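Local coordinates for protein TetR family transcriptional regulator (Mycobacterium smegmatis, PDB 5XS9) that probably binds operator DNA through a helix-turn-helix domain as a TetR-family repressor that regulates biotin-related genes, at residues A12-M26 against F44-I58. Numbering follows the deposited sequence.
Sequences ATKILDDHGIADLTM and FANKQELLGAVADHI
Leu24 pushes its two methyls against one side of helix 47-58: CD2 packs on Leu51 CD2 at 3.6 Å, the two leucines lying alongside one another and pointing opposite ways, while CD1 lies near Leu50 CD2. Further along, Met26 runs alongside Leu50 with SD 3.9 Å from Leu50 CD2. Its chain bends at chi2 and chi3, which carries CE round to the CB and carbonyl of Phe44. The aliphatic part of Lys47 lies over the backbone of Leu24 and Thr25, with Lys47 CD 3.3 Å from Leu24 O, a carbon-to-oxygen contact and not a hydrogen bond. At the other end, helix 12-19 lies nearly square across helix 47-58, at 82°, with the axes 10.4 Å apart. Ala12 CB fits close to Val54 CG2 at 3.6 Å and also touches Leu50 CD1. Here the fourth, connecting helix of the TetR fold, 47-58, packs on the first, 5-19, of the N-terminal helix-turn-helix domain; helix 26-33 starts just past Thr25, whose OG1 caps it at Arg28 N. The one hydrogen bond across the contact runs from His57 ND1 to Thr13 OG1, 3.2 Å long, with the hydroxyl tilted 30° out of the imidazole plane; Thr13 CG2 sits at the ring's edge, in plane. With chi1 at -62°, Thr13 OG1 stands anti to the carbonyl carbon, where it can bond to Val9 O one turn earlier while accepting from His57. Towards the C-terminal domain, Leu16 CD2 meets Ile58 CD1 at 3.7 Å, the side chains at about a right angle, and Leu16 also touches Leu95 of helix 92-101.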
# COMPACT_ATOMS: atom_id res chain seq x y z
N ALA A 12 6.64 7.75 21.49
CA ALA A 12 6.44 8.00 20.03
C ALA A 12 5.24 7.22 19.50
O ALA A 12 4.45 7.73 18.70
CB ALA A 12 7.69 7.61 19.28
N THR A 13 5.05 6.00 20.04
CA THR A 13 3.96 5.10 19.67
C THR A 13 2.61 5.63 20.15
O THR A 13 1.59 5.57 19.44
CB THR A 13 4.26 3.64 20.15
OG1 THR A 13 5.44 3.23 19.48
CG2 THR A 13 3.15 2.69 19.84
N LYS A 14 2.62 6.21 21.32
CA LYS A 14 1.41 6.86 21.84
C LYS A 14 0.98 8.10 21.02
O LYS A 14 -0.19 8.32 20.78
CB LYS A 14 1.67 7.23 23.31
CG LYS A 14 0.45 7.73 24.07
CD LYS A 14 0.79 7.87 25.55
CE LYS A 14 -0.04 8.95 26.22
NZ LYS A 14 -1.48 8.80 25.89
N ILE A 15 1.94 8.89 20.55
CA ILE A 15 1.60 10.01 19.68
C ILE A 15 0.94 9.47 18.39
O ILE A 15 -0.07 10.00 17.89
CB ILE A 15 2.86 10.84 19.35
CG1 ILE A 15 3.33 11.57 20.62
CG2 ILE A 15 2.59 11.88 18.26
CD1 ILE A 15 4.77 12.03 20.58
N LEU A 16 1.54 8.43 17.83
CA LEU A 16 1.02 7.77 16.66
C LEU A 16 -0.38 7.31 16.90
O LEU A 16 -1.26 7.64 16.11
CB LEU A 16 1.92 6.60 16.24
CG LEU A 16 1.31 5.76 15.11
CD1 LEU A 16 1.51 6.44 13.77
CD2 LEU A 16 1.97 4.42 15.10
N ASP A 17 -0.59 6.55 17.97
CA ASP A 17 -1.94 6.05 18.29
C ASP A 17 -2.94 7.17 18.48
O ASP A 17 -3.98 7.15 17.86
CB ASP A 17 -1.91 5.10 19.53
CG ASP A 17 -1.22 3.77 19.20
OD1 ASP A 17 -1.32 3.40 18.02
OD2 ASP A 17 -0.57 3.10 20.04
N ASP A 18 -2.60 8.12 19.32
CA ASP A 18 -3.51 9.25 19.63
C ASP A 18 -3.72 10.25 18.50
O ASP A 18 -4.81 10.81 18.35
CB ASP A 18 -2.99 10.01 20.87
CG ASP A 18 -3.03 9.17 22.13
OD1 ASP A 18 -3.69 8.14 22.18
OD2 ASP A 18 -2.34 9.54 23.08
N HIS A 19 -2.71 10.48 17.69
CA HIS A 19 -2.79 11.61 16.77
C HIS A 19 -2.51 11.34 15.34
O HIS A 19 -2.69 12.23 14.54
CB HIS A 19 -1.83 12.72 17.25
CG HIS A 19 -2.17 13.24 18.61
ND1 HIS A 19 -3.37 13.87 18.88
CD2 HIS A 19 -1.50 13.17 19.78
CE1 HIS A 19 -3.41 14.19 20.16
NE2 HIS A 19 -2.30 13.76 20.73
N GLY A 20 -2.01 10.15 14.99
CA GLY A 20 -1.75 9.83 13.62
C GLY A 20 -0.32 10.07 13.20
O GLY A 20 0.44 10.80 13.83
N ILE A 21 0.02 9.47 12.09
CA ILE A 21 1.40 9.48 11.61
C ILE A 21 1.91 10.89 11.29
O ILE A 21 3.09 11.19 11.55
CB ILE A 21 1.59 8.54 10.42
CG1 ILE A 21 3.07 8.28 10.17
CG2 ILE A 21 0.80 9.04 9.18
CD1 ILE A 21 3.33 7.26 9.07
N ALA A 22 1.03 11.77 10.80
CA ALA A 22 1.49 13.13 10.46
C ALA A 22 2.01 13.93 11.70
O ALA A 22 2.95 14.70 11.59
CB ALA A 22 0.39 13.88 9.69
N ASP A 23 1.43 13.69 12.86
CA ASP A 23 1.82 14.34 14.10
C ASP A 23 3.01 13.71 14.79
O ASP A 23 3.46 14.24 15.77
CB ASP A 23 0.64 14.30 15.09
CG ASP A 23 -0.39 15.39 14.82
OD1 ASP A 23 -1.21 15.66 15.73
OD2 ASP A 23 -0.35 15.99 13.73
N LEU A 24 3.49 12.55 14.33
CA LEU A 24 4.69 11.96 14.91
C LEU A 24 5.92 12.58 14.29
O LEU A 24 6.38 12.14 13.25
CB LEU A 24 4.75 10.47 14.69
CG LEU A 24 5.97 9.75 15.23
CD1 LEU A 24 6.15 10.00 16.73
CD2 LEU A 24 5.78 8.28 14.95
N THR A 25 6.42 13.61 14.95
CA THR A 25 7.66 14.31 14.56
C THR A 25 8.59 14.34 15.74
O THR A 25 8.14 14.16 16.86
CB THR A 25 7.39 15.78 14.16
OG1 THR A 25 6.89 16.50 15.29
CG2 THR A 25 6.38 15.87 12.99
N MET A 26 9.87 14.59 15.49
CA MET A 26 10.84 14.68 16.54
C MET A 26 10.52 15.87 17.47
O MET A 26 10.66 15.76 18.71
CB MET A 26 12.25 14.76 15.93
CG MET A 26 12.70 13.46 15.21
SD MET A 26 13.24 12.21 16.37
CE MET A 26 14.91 12.58 16.90
N PHE A 44 18.09 8.82 17.90
CA PHE A 44 17.80 8.71 16.50
C PHE A 44 18.39 9.85 15.77
O PHE A 44 18.24 10.98 16.19
CB PHE A 44 16.30 8.74 16.31
CG PHE A 44 15.57 7.72 17.14
CD1 PHE A 44 15.70 6.37 16.84
CD2 PHE A 44 14.77 8.11 18.20
CE1 PHE A 44 15.03 5.43 17.59
CE2 PHE A 44 14.11 7.17 18.94
CZ PHE A 44 14.25 5.84 18.63
N ALA A 45 19.04 9.57 14.66
CA ALA A 45 19.63 10.61 13.86
C ALA A 45 18.62 11.42 13.09
O ALA A 45 18.92 12.57 12.75
CB ALA A 45 20.67 10.06 12.93
N ASN A 46 17.43 10.88 12.83
CA ASN A 46 16.48 11.55 11.96
C ASN A 46 15.13 10.91 12.11
O ASN A 46 15.01 9.89 12.79
CB ASN A 46 16.94 11.57 10.49
CG ASN A 46 17.23 10.18 9.95
OD1 ASN A 46 16.48 9.22 10.14
ND2 ASN A 46 18.36 10.05 9.33
N LYS A 47 14.11 11.54 11.54
CA LYS A 47 12.76 11.01 11.67
C LYS A 47 12.61 9.60 11.07
O LYS A 47 11.85 8.80 11.61
CB LYS A 47 11.73 11.92 11.03
CG LYS A 47 10.31 11.36 11.22
CD LYS A 47 9.17 12.36 11.45
CE LYS A 47 8.49 12.75 10.17
NZ LYS A 47 9.56 13.15 9.22
N GLN A 48 13.32 9.27 10.00
CA GLN A 48 13.23 7.92 9.42
C GLN A 48 13.74 6.86 10.35
O GLN A 48 13.23 5.76 10.33
CB GLN A 48 14.01 7.74 8.11
CG GLN A 48 13.67 8.77 7.06
CD GLN A 48 14.53 10.02 7.23
OE1 GLN A 48 14.06 11.05 7.74
NE2 GLN A 48 15.82 9.92 6.85
N GLU A 49 14.78 7.14 11.16
CA GLU A 49 15.20 6.17 12.14
C GLU A 49 14.21 6.08 13.22
O GLU A 49 14.00 5.02 13.76
CB GLU A 49 16.59 6.53 12.74
CG GLU A 49 17.74 6.36 11.75
CD GLU A 49 19.14 6.57 12.39
OE1 GLU A 49 19.33 6.71 13.65
OE2 GLU A 49 20.05 6.61 11.57
N LEU A 50 13.58 7.20 13.60
CA LEU A 50 12.58 7.12 14.67
C LEU A 50 11.42 6.27 14.16
O LEU A 50 10.92 5.41 14.85
CB LEU A 50 12.04 8.50 15.04
CG LEU A 50 10.77 8.50 15.93
CD1 LEU A 50 11.03 7.83 17.25
CD2 LEU A 50 10.18 9.88 16.13
N LEU A 51 10.97 6.52 12.95
CA LEU A 51 9.83 5.74 12.42
C LEU A 51 10.15 4.26 12.34
O LEU A 51 9.30 3.43 12.68
CB LEU A 51 9.37 6.30 11.07
CG LEU A 51 8.73 7.69 11.13
CD1 LEU A 51 8.60 8.29 9.71
CD2 LEU A 51 7.40 7.65 11.81
N GLY A 52 11.37 3.93 11.90
CA GLY A 52 11.87 2.53 11.93
C GLY A 52 11.77 1.82 13.31
O GLY A 52 11.37 0.65 13.40
N ALA A 53 12.15 2.52 14.38
CA ALA A 53 12.06 1.96 15.71
C ALA A 53 10.63 1.81 16.10
O ALA A 53 10.25 0.87 16.75
CB ALA A 53 12.76 2.88 16.72
N VAL A 54 9.80 2.79 15.77
CA VAL A 54 8.42 2.66 16.11
C VAL A 54 7.80 1.47 15.30
O VAL A 54 6.97 0.67 15.83
CB VAL A 54 7.64 3.95 15.81
CG1 VAL A 54 6.17 3.69 15.87
CG2 VAL A 54 8.01 5.06 16.77
N ALA A 55 8.16 1.37 14.02
CA ALA A 55 7.76 0.15 13.19
C ALA A 55 8.14 -1.19 13.90
O ALA A 55 7.30 -2.09 14.07
CB ALA A 55 8.36 0.22 11.80
N ASP A 56 9.39 -1.29 14.39
CA ASP A 56 9.81 -2.54 15.07
C ASP A 56 9.13 -2.79 16.35
O ASP A 56 8.86 -3.92 16.69
CB ASP A 56 11.31 -2.62 15.19
CG ASP A 56 11.94 -2.77 13.84
OD1 ASP A 56 11.28 -3.28 12.89
OD2 ASP A 56 13.08 -2.40 13.67
N HIS A 57 8.70 -1.73 17.01
CA HIS A 57 7.99 -1.86 18.26
C HIS A 57 6.58 -2.36 18.00
O HIS A 57 6.10 -3.25 18.71
CB HIS A 57 7.97 -0.48 18.96
CG HIS A 57 7.26 -0.50 20.27
ND1 HIS A 57 6.12 0.23 20.51
CD2 HIS A 57 7.54 -1.14 21.42
CE1 HIS A 57 5.71 0.01 21.75
NE2 HIS A 57 6.54 -0.83 22.31
N ILE A 58 5.91 -1.74 17.03
CA ILE A 58 4.58 -2.14 16.51
C ILE A 58 4.58 -3.62 16.07
O ILE A 58 3.59 -4.32 16.22
CB ILE A 58 4.21 -1.22 15.27
CG1 ILE A 58 3.72 0.14 15.75
CG2 ILE A 58 3.14 -1.74 14.35
CD1 ILE A 58 3.66 1.13 14.59